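Local coordinates for protein beta-lactamase OXA-2 (Salmonella typhimurium, PDB 1K38) that hydrolyses beta-lactam antibiotics such as oxacillin as a class D serine beta-lactamase, opening the lactam ring to give a substituted beta-amino acid and so conferring antibiotic resistance, at residues 103-108 / 136-141; 171-176 / 200-205. All blocks are in the same frame, centred on the assembly; numbering follows the deposited sequence.

Contact 1. Residues 103-108 / 136-141; sequences VYELFA and DYWIEG
Trp-138 meets helix 101-111 with the outer rim of its six-membered ring, pressed against one turn formed by Tyr-104, Glu-105 and Ala-108. The evidence for an edge contact is positional: Glu-105 CA and Ala-108 CB both lie near the indole plane, Trp-138 CZ3 being 3.9 Å from Ala-108 CB and Trp-138 CH2 4.1 Å from Glu-105 CA. Trp-138 CZ2 is 4.0 Å from Tyr-104 CB. Trp-138 CH2 also comes within 3.7 Å of Tyr-104 O, obliquely; that carbonyl already accepts the helical bond from Ala-108 N (2.9 Å). The join is van der Waals packing, burying about 180 Å² summed over both sides. With chi1 at 62°, Trp-138 CG sits between its own backbone N and carbonyl carbon, and the indole reaches across to the helix. Asp-136 CB lies 3.7 Å above one face of the ring, offset toward the rim.

At the pyrrole end, Trp-138 NE1 donates a hydrogen bond to OQ1 of the carboxylated lysine at position 54, the modified residue of the active site, so the indole is packed against the helix at one end and hydrogen-bonded to the carbamate at the other. The Tyr-104 ring runs on toward helix 56-64, where its OH is hydrogen-bonded to Thr-58 OG1. His-57, from helix 56-64, meets the Trp-138 ring edge-to-face and also touches Ala-108. The contact thus joins helix 101-111 to the loop between helices 113-122 and 147-158, beside helix 56-64.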
ATOM      1  N   VAL A 103       8.097  11.876  17.354  1.00 21.58           N
ATOM      2  CA  VAL A 103       9.011  11.142  16.486  1.00 20.81           C
ATOM      3  C   VAL A 103       9.580  12.097  15.441  1.00 20.41           C
ATOM      4  O   VAL A 103      10.786  12.114  15.183  1.00 20.21           O
ATOM      5  CB  VAL A 103       8.291   9.978  15.762  1.00 21.48           C
ATOM      6  CG1 VAL A 103       9.196   9.384  14.688  1.00 20.30           C
ATOM      7  CG2 VAL A 103       7.905   8.908  16.766  1.00 19.79           C
ATOM      8  N   TYR A 104       8.709  12.906  14.847  1.00 19.34           N
ATOM      9  CA  TYR A 104       9.154  13.843  13.833  1.00 19.98           C
ATOM     10  C   TYR A 104       9.934  15.019  14.409  1.00 21.21           C
ATOM     11  O   TYR A 104      10.666  15.692  13.687  1.00 20.83           O
ATOM     12  CB  TYR A 104       7.964  14.297  12.979  1.00 19.37           C
ATOM     13  CG  TYR A 104       7.512  13.197  12.040  1.00 18.03           C
ATOM     14  CD1 TYR A 104       6.845  12.071  12.523  1.00 17.35           C
ATOM     15  CD2 TYR A 104       7.835  13.238  10.681  1.00 17.52           C
ATOM     16  CE1 TYR A 104       6.509  11.010  11.680  1.00 17.02           C
ATOM     17  CE2 TYR A 104       7.503  12.180   9.826  1.00 17.41           C
ATOM     18  CZ  TYR A 104       6.843  11.069  10.334  1.00 18.59           C
ATOM     19  OH  TYR A 104       6.524  10.014   9.506  1.00 17.99           O
ATOM     20  N   GLU A 105       9.790  15.257  15.708  1.00 22.62           N
ATOM     21  CA  GLU A 105      10.545  16.327  16.348  1.00 25.41           C
ATOM     22  C   GLU A 105      11.993  15.849  16.361  1.00 24.88           C
ATOM     23  O   GLU A 105      12.926  16.634  16.193  1.00 24.80           O
ATOM     24  CB  GLU A 105      10.051  16.561  17.777  1.00 27.49           C
ATOM     25  CG  GLU A 105       8.719  17.294  17.853  1.00 32.73           C
ATOM     26  CD  GLU A 105       8.226  17.454  19.278  1.00 36.01           C
ATOM     27  OE1 GLU A 105       9.011  17.926  20.128  1.00 38.99           O
ATOM     28  OE2 GLU A 105       7.054  17.113  19.547  1.00 37.97           O
ATOM     29  N   LEU A 106      12.170  14.544  16.551  1.00 25.31           N
ATOM     30  CA  LEU A 106      13.499  13.949  16.556  1.00 24.58           C
ATOM     31  C   LEU A 106      14.131  14.132  15.182  1.00 24.33           C
ATOM     32  O   LEU A 106      15.302  14.503  15.071  1.00 22.53           O
ATOM     33  CB  LEU A 106      13.414  12.456  16.896  1.00 27.98           C
ATOM     34  CG  LEU A 106      13.379  12.059  18.377  1.00 31.44           C
ATOM     35  CD1 LEU A 106      14.764  12.232  18.978  1.00 33.45           C
ATOM     36  CD2 LEU A 106      12.359  12.896  19.133  1.00 34.98           C
ATOM     37  N   PHE A 107      13.353  13.876  14.132  1.00 22.72           N
ATOM     38  CA  PHE A 107      13.855  14.027  12.770  1.00 21.69           C
ATOM     39  C   PHE A 107      14.231  15.481  12.509  1.00 21.32           C
ATOM     40  O   PHE A 107      15.281  15.768  11.939  1.00 22.57           O
ATOM     41  CB  PHE A 107      12.803  13.617  11.732  1.00 19.36           C
ATOM     42  CG  PHE A 107      12.363  12.181  11.820  1.00 19.03           C
ATOM     43  CD1 PHE A 107      13.161  11.215  12.424  1.00 20.23           C
ATOM     44  CD2 PHE A 107      11.156  11.790  11.249  1.00 17.75           C
ATOM     45  CE1 PHE A 107      12.764   9.879  12.457  1.00 20.24           C
ATOM     46  CE2 PHE A 107      10.748  10.458  11.274  1.00 18.61           C
ATOM     47  CZ  PHE A 107      11.552   9.499  11.879  1.00 19.45           C
ATOM     48  N   ALA A 108      13.354  16.393  12.917  1.00 21.73           N
ATOM     49  CA  ALA A 108      13.585  17.818  12.714  1.00 22.48           C
ATOM     50  C   ALA A 108      14.895  18.273  13.351  1.00 23.65           C
ATOM     51  O   ALA A 108      15.648  19.043  12.754  1.00 23.56           O
ATOM     52  CB  ALA A 108      12.415  18.620  13.280  1.00 21.57           C
ATOM     53  N   ASP A 136       8.706  22.170  16.349  1.00 40.33           N
ATOM     54  CA  ASP A 136       7.719  21.758  15.359  1.00 36.76           C
ATOM     55  C   ASP A 136       7.212  22.945  14.541  1.00 33.58           C
ATOM     56  O   ASP A 136       6.131  23.479  14.793  1.00 32.05           O
ATOM     57  CB  ASP A 136       6.556  21.039  16.055  1.00 38.96           C
ATOM     58  CG  ASP A 136       5.937  21.863  17.171  1.00 41.52           C
ATOM     59  OD1 ASP A 136       6.694  22.477  17.953  1.00 42.25           O
ATOM     60  OD2 ASP A 136       4.693  21.888  17.275  1.00 43.36           O
ATOM     61  N   TYR A 137       8.004  23.347  13.550  1.00 29.59           N
ATOM     62  CA  TYR A 137       7.652  24.471  12.693  1.00 26.38           C
ATOM     63  C   TYR A 137       6.417  24.212  11.838  1.00 25.27           C
ATOM     64  O   TYR A 137       5.825  25.144  11.296  1.00 24.15           O
ATOM     65  CB  TYR A 137       8.823  24.840  11.774  1.00 26.12           C
ATOM     66  CG  TYR A 137       9.288  23.735  10.839  1.00 24.66           C
ATOM     67  CD1 TYR A 137      10.330  22.879  11.202  1.00 24.11           C
ATOM     68  CD2 TYR A 137       8.717  23.577   9.575  1.00 23.46           C
ATOM     69  CE1 TYR A 137      10.802  21.898  10.323  1.00 22.15           C
ATOM     70  CE2 TYR A 137       9.178  22.598   8.691  1.00 21.91           C
ATOM     71  CZ  TYR A 137      10.222  21.767   9.069  1.00 21.85           C
ATOM     72  OH  TYR A 137      10.706  20.833   8.177  1.00 20.91           O
ATOM     73  N   TRP A 138       6.029  22.948  11.717  1.00 23.92           N
ATOM     74  CA  TRP A 138       4.873  22.591  10.904  1.00 23.07           C
ATOM     75  C   TRP A 138       3.568  22.610  11.691  1.00 23.72           C
ATOM     76  O   TRP A 138       2.502  22.336  11.141  1.00 21.67           O
ATOM     77  CB  TRP A 138       5.085  21.212  10.276  1.00 21.76           C
ATOM     78  CG  TRP A 138       5.237  20.119  11.282  1.00 21.16           C
ATOM     79  CD1 TRP A 138       4.257  19.287  11.740  1.00 20.02           C
ATOM     80  CD2 TRP A 138       6.431  19.761  11.989  1.00 21.76           C
ATOM     81  NE1 TRP A 138       4.765  18.432  12.689  1.00 21.02           N
ATOM     82  CE2 TRP A 138       6.097  18.702  12.862  1.00 21.43           C
ATOM     83  CE3 TRP A 138       7.750  20.232  11.970  1.00 22.29           C
ATOM     84  CZ2 TRP A 138       7.035  18.105  13.713  1.00 22.38           C
ATOM     85  CZ3 TRP A 138       8.685  19.637  12.818  1.00 23.55           C
ATOM     86  CH2 TRP A 138       8.320  18.584  13.676  1.00 22.05           C
ATOM     87  N   ILE A 139       3.650  22.935  12.977  1.00 25.82           N
ATOM     88  CA  ILE A 139       2.455  22.991  13.811  1.00 28.52           C
ATOM     89  C   ILE A 139       2.245  24.401  14.357  1.00 30.29           C
ATOM     90  O   ILE A 139       1.168  24.974  14.217  1.00 30.85           O
ATOM     91  CB  ILE A 139       2.541  22.003  14.996  1.00 29.56           C
ATOM     92  CG1 ILE A 139       2.569  20.562  14.478  1.00 31.93           C
ATOM     93  CG2 ILE A 139       1.346  22.194  15.920  1.00 31.23           C
ATOM     94  CD1 ILE A 139       2.550  19.512  15.567  1.00 32.44           C
ATOM     95  N   GLU A 140       3.284  24.955  14.972  1.00 32.46           N
ATOM     96  CA  GLU A 140       3.210  26.298  15.540  1.00 35.08           C
ATOM     97  C   GLU A 140       4.207  27.258  14.904  1.00 34.37           C
ATOM     98  O   GLU A 140       4.362  28.396  15.354  1.00 35.83           O
ATOM     99  CB  GLU A 140       3.430  26.235  17.057  1.00 37.79           C
ATOM    100  CG  GLU A 140       4.554  25.302  17.502  1.00 42.48           C
ATOM    101  CD  GLU A 140       5.943  25.828  17.188  1.00 45.93           C
ATOM    102  OE1 GLU A 140       6.918  25.063  17.360  1.00 47.58           O
ATOM    103  OE2 GLU A 140       6.068  27.003  16.781  1.00 48.26           O
ATOM    104  N   GLY A 141       4.875  26.797  13.851  1.00 32.99           N
ATOM    105  CA  GLY A 141       5.858  27.621  13.172  1.00 30.44           C
ATOM    106  C   GLY A 141       5.280  28.506  12.083  1.00 28.92           C
ATOM    107  O   GLY A 141       4.072  28.731  12.022  1.00 28.58           O
TER

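Contact 2. Residues 171-176 / 200-205; sequences LVKDLM and VGWVEW
The indole of Trp-202 has Lys-173 CD at its edge, in the ring plane and 3.7 Å from Trp-202 CZ2, with Glu-204 CG also at the edge, while the Met-176 methyl comes in obliquely, its CE 4.1 Å from Trp-202 CZ3. Lys-173 contributes its aliphatic part: its CG also approaches Trp-202 CH2, at 3.8 Å. The lysine chain crosses the indole at about a right angle and bends at chi3 (-74°), and its NZ is hydrogen-bonded to Asn-160 OD1 and to the carbonyls of Leu-157 and Tyr-158. Met-176 SD stands 5.4 Å from the centroid of the six-membered ring, 41° off its normal, a Met-aromatic contact.

Trp-202 NE1 donates to Glu-204 OE2 over 2.9 Å in a nearly straight bond (176°), with the acceptor in the ring plane and using its anti lone pair, which is consistent with a fixed rotation of the indole. The same oxygen forms a salt bridge to Arg-187, which probably favours the ionised carboxylate. Phe-211 and Tyr-158 also meet the Trp-202 ring, the latter edge-to-face. The buried contact packs Lys-173 and Met-176, in the region of helix 166-175, against strand 196-205, which lies between strands 184-192 and 208-217 in the mixed sheet.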
ATOM      1  N   LEU A 171       7.731   4.359  -0.255  1.00 12.49           N
ATOM      2  CA  LEU A 171       7.535   4.035   1.149  1.00 12.19           C
ATOM      3  C   LEU A 171       6.522   4.989   1.774  1.00 12.67           C
ATOM      4  O   LEU A 171       5.634   4.559   2.514  1.00 12.99           O
ATOM      5  CB  LEU A 171       8.859   4.107   1.919  1.00 12.59           C
ATOM      6  CG  LEU A 171       8.758   3.897   3.436  1.00 14.00           C
ATOM      7  CD1 LEU A 171       7.984   2.615   3.737  1.00 13.47           C
ATOM      8  CD2 LEU A 171      10.165   3.840   4.045  1.00 14.52           C
ATOM      9  N   VAL A 172       6.640   6.283   1.487  1.00 13.31           N
ATOM     10  CA  VAL A 172       5.699   7.236   2.057  1.00 13.73           C
ATOM     11  C   VAL A 172       4.276   6.962   1.564  1.00 13.76           C
ATOM     12  O   VAL A 172       3.333   7.020   2.347  1.00 13.61           O
ATOM     13  CB  VAL A 172       6.108   8.694   1.736  1.00 13.38           C
ATOM     14  CG1 VAL A 172       5.002   9.658   2.161  1.00 16.92           C
ATOM     15  CG2 VAL A 172       7.390   9.038   2.478  1.00 16.59           C
ATOM     16  N   LYS A 173       4.112   6.656   0.278  1.00 13.70           N
ATOM     17  CA  LYS A 173       2.770   6.373  -0.234  1.00 11.90           C
ATOM     18  C   LYS A 173       2.197   5.119   0.416  1.00 13.58           C
ATOM     19  O   LYS A 173       0.982   4.994   0.585  1.00 12.96           O
ATOM     20  CB  LYS A 173       2.785   6.249  -1.764  1.00 12.48           C
ATOM     21  CG  LYS A 173       2.896   7.606  -2.447  1.00 11.57           C
ATOM     22  CD  LYS A 173       2.849   7.514  -3.969  1.00 12.98           C
ATOM     23  CE  LYS A 173       4.147   6.972  -4.545  1.00 13.42           C
ATOM     24  NZ  LYS A 173       4.148   6.988  -6.037  1.00 15.77           N
ATOM     25  N   ASP A 174       3.065   4.190   0.794  1.00 13.27           N
ATOM     26  CA  ASP A 174       2.597   2.983   1.450  1.00 13.60           C
ATOM     27  C   ASP A 174       2.183   3.313   2.889  1.00 13.43           C
ATOM     28  O   ASP A 174       1.158   2.837   3.373  1.00 13.50           O
ATOM     29  CB  ASP A 174       3.677   1.906   1.443  1.00 15.83           C
ATOM     30  CG  ASP A 174       3.091   0.527   1.616  1.00 17.81           C
ATOM     31  OD1 ASP A 174       2.879  -0.187   0.599  1.00 21.09           O
ATOM     32  OD2 ASP A 174       2.810   0.179   2.774  1.00 15.19           O
ATOM     33  N   LEU A 175       2.970   4.145   3.564  1.00 12.93           N
ATOM     34  CA  LEU A 175       2.662   4.538   4.939  1.00 13.57           C
ATOM     35  C   LEU A 175       1.315   5.268   5.025  1.00 13.28           C
ATOM     36  O   LEU A 175       0.629   5.208   6.048  1.00 14.27           O
ATOM     37  CB  LEU A 175       3.786   5.429   5.493  1.00 13.12           C
ATOM     38  CG  LEU A 175       5.151   4.745   5.648  1.00 12.81           C
ATOM     39  CD1 LEU A 175       6.214   5.781   5.998  1.00 15.47           C
ATOM     40  CD2 LEU A 175       5.069   3.672   6.729  1.00 13.07           C
ATOM     41  N   MET A 176       0.938   5.934   3.936  1.00 13.05           N
ATOM     42  CA  MET A 176      -0.315   6.685   3.858  1.00 13.51           C
ATOM     43  C   MET A 176      -1.571   5.825   3.691  1.00 13.37           C
ATOM     44  O   MET A 176      -2.687   6.338   3.783  1.00 13.56           O
ATOM     45  CB  MET A 176      -0.257   7.678   2.690  1.00 13.06           C
ATOM     46  CG  MET A 176       0.685   8.858   2.894  1.00 14.10           C
ATOM     47  SD  MET A 176       0.884   9.810   1.376  1.00 14.24           S
ATOM     48  CE  MET A 176      -0.803  10.394   1.110  1.00 15.67           C
ATOM     49  N   VAL A 200      -6.049  15.190   3.699  1.00 13.24           N
ATOM     50  CA  VAL A 200      -5.592  15.279   2.318  1.00 12.60           C
ATOM     51  C   VAL A 200      -5.116  13.910   1.872  1.00 12.56           C
ATOM     52  O   VAL A 200      -4.695  13.092   2.694  1.00 12.80           O
ATOM     53  CB  VAL A 200      -4.440  16.304   2.163  1.00 13.17           C
ATOM     54  CG1 VAL A 200      -4.852  17.638   2.780  1.00 13.57           C
ATOM     55  CG2 VAL A 200      -3.162  15.783   2.811  1.00 14.48           C
ATOM     56  N   GLY A 201      -5.186  13.658   0.568  1.00 10.83           N
ATOM     57  CA  GLY A 201      -4.759  12.369   0.056  1.00 10.50           C
ATOM     58  C   GLY A 201      -5.422  12.079  -1.269  1.00 10.21           C
ATOM     59  O   GLY A 201      -5.744  12.999  -2.014  1.00 12.36           O
ATOM     60  N   TRP A 202      -5.623  10.805  -1.569  1.00 10.74           N
ATOM     61  CA  TRP A 202      -6.273  10.424  -2.814  1.00 12.07           C
ATOM     62  C   TRP A 202      -6.742   8.985  -2.762  1.00 13.56           C
ATOM     63  O   TRP A 202      -6.335   8.210  -1.892  1.00 13.37           O
ATOM     64  CB  TRP A 202      -5.324  10.620  -4.015  1.00 13.20           C
ATOM     65  CG  TRP A 202      -4.140   9.667  -4.101  1.00 12.30           C
ATOM     66  CD1 TRP A 202      -4.140   8.392  -4.609  1.00 14.36           C
ATOM     67  CD2 TRP A 202      -2.782   9.946  -3.726  1.00 13.77           C
ATOM     68  NE1 TRP A 202      -2.865   7.868  -4.580  1.00 14.49           N
ATOM     69  CE2 TRP A 202      -2.014   8.798  -4.044  1.00 13.71           C
ATOM     70  CE3 TRP A 202      -2.139  11.053  -3.159  1.00 12.91           C
ATOM     71  CZ2 TRP A 202      -0.632   8.731  -3.810  1.00 12.38           C
ATOM     72  CZ3 TRP A 202      -0.758  10.983  -2.927  1.00 14.12           C
ATOM     73  CH2 TRP A 202      -0.028   9.830  -3.254  1.00 13.28           C
ATOM     74  N   VAL A 203      -7.646   8.649  -3.671  1.00 14.16           N
ATOM     75  CA  VAL A 203      -8.131   7.285  -3.771  1.00 13.99           C
ATOM     76  C   VAL A 203      -7.809   6.849  -5.197  1.00 14.94           C
ATOM     77  O   VAL A 203      -8.159   7.533  -6.165  1.00 14.55           O
ATOM     78  CB  VAL A 203      -9.652   7.186  -3.502  1.00 15.64           C
ATOM     79  CG1 VAL A 203     -10.419   8.057  -4.472  1.00 21.54           C
ATOM     80  CG2 VAL A 203     -10.091   5.731  -3.597  1.00 15.64           C
ATOM     81  N   GLU A 204      -7.114   5.724  -5.323  1.00 15.00           N
ATOM     82  CA  GLU A 204      -6.731   5.215  -6.636  1.00 16.48           C
ATOM     83  C   GLU A 204      -7.690   4.160  -7.133  1.00 16.55           C
ATOM     84  O   GLU A 204      -8.070   3.252  -6.391  1.00 17.89           O
ATOM     85  CB  GLU A 204      -5.342   4.573  -6.598  1.00 19.16           C
ATOM     86  CG  GLU A 204      -4.332   5.287  -5.762  1.00 18.56           C
ATOM     87  CD  GLU A 204      -2.977   4.609  -5.786  1.00 16.39           C
ATOM     88  OE1 GLU A 204      -2.903   3.401  -6.106  1.00 21.08           O
ATOM     89  OE2 GLU A 204      -1.984   5.281  -5.463  1.00 15.74           O
ATOM     90  N   TRP A 205      -8.051   4.281  -8.405  1.00 16.26           N
ATOM     91  CA  TRP A 205      -8.934   3.335  -9.069  1.00 17.51           C
ATOM     92  C   TRP A 205      -8.221   2.867 -10.333  1.00 17.33           C
ATOM     93  O   TRP A 205      -7.221   3.452 -10.742  1.00 19.33           O
ATOM     94  CB  TRP A 205     -10.261   4.002  -9.438  1.00 17.67           C
ATOM     95  CG  TRP A 205     -11.102   4.316  -8.250  1.00 15.52           C
ATOM     96  CD1 TRP A 205     -11.099   5.473  -7.521  1.00 17.59           C
ATOM     97  CD2 TRP A 205     -12.041   3.444  -7.615  1.00 17.10           C
ATOM     98  NE1 TRP A 205     -11.980   5.373  -6.472  1.00 17.42           N
ATOM     99  CE2 TRP A 205     -12.571   4.138  -6.505  1.00 18.59           C
ATOM    100  CE3 TRP A 205     -12.487   2.140  -7.875  1.00 18.45           C
ATOM    101  CZ2 TRP A 205     -13.526   3.573  -5.651  1.00 19.48           C
ATOM    102  CZ3 TRP A 205     -13.433   1.578  -7.030  1.00 18.11           C
ATOM    103  CH2 TRP A 205     -13.942   2.296  -5.928  1.00 20.20           C
TER

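In the fold
Contact 1 closes before contact 2 opens along the chain, and the two lie on opposite sides of its centre. Their centres are about 22 Å apart, and with nearest atoms about 6 Å apart they do not touch. Contact 1 lies nearer the predicted acyl-ester nucleophile: the Trp-138 side chain is about 5 Å from that of Ser-51, against about 11 Å for the side chain of Met-176 in contact 2. Lys-189, assigned to substrate binding by similarity, relates to both, its side chain lying about 5 Å from that of Met-176 and about 7 Å from that of Tyr-104. Helix 56-64 is a further common neighbour, Thr-58 also packing against Val-172 and Leu-175.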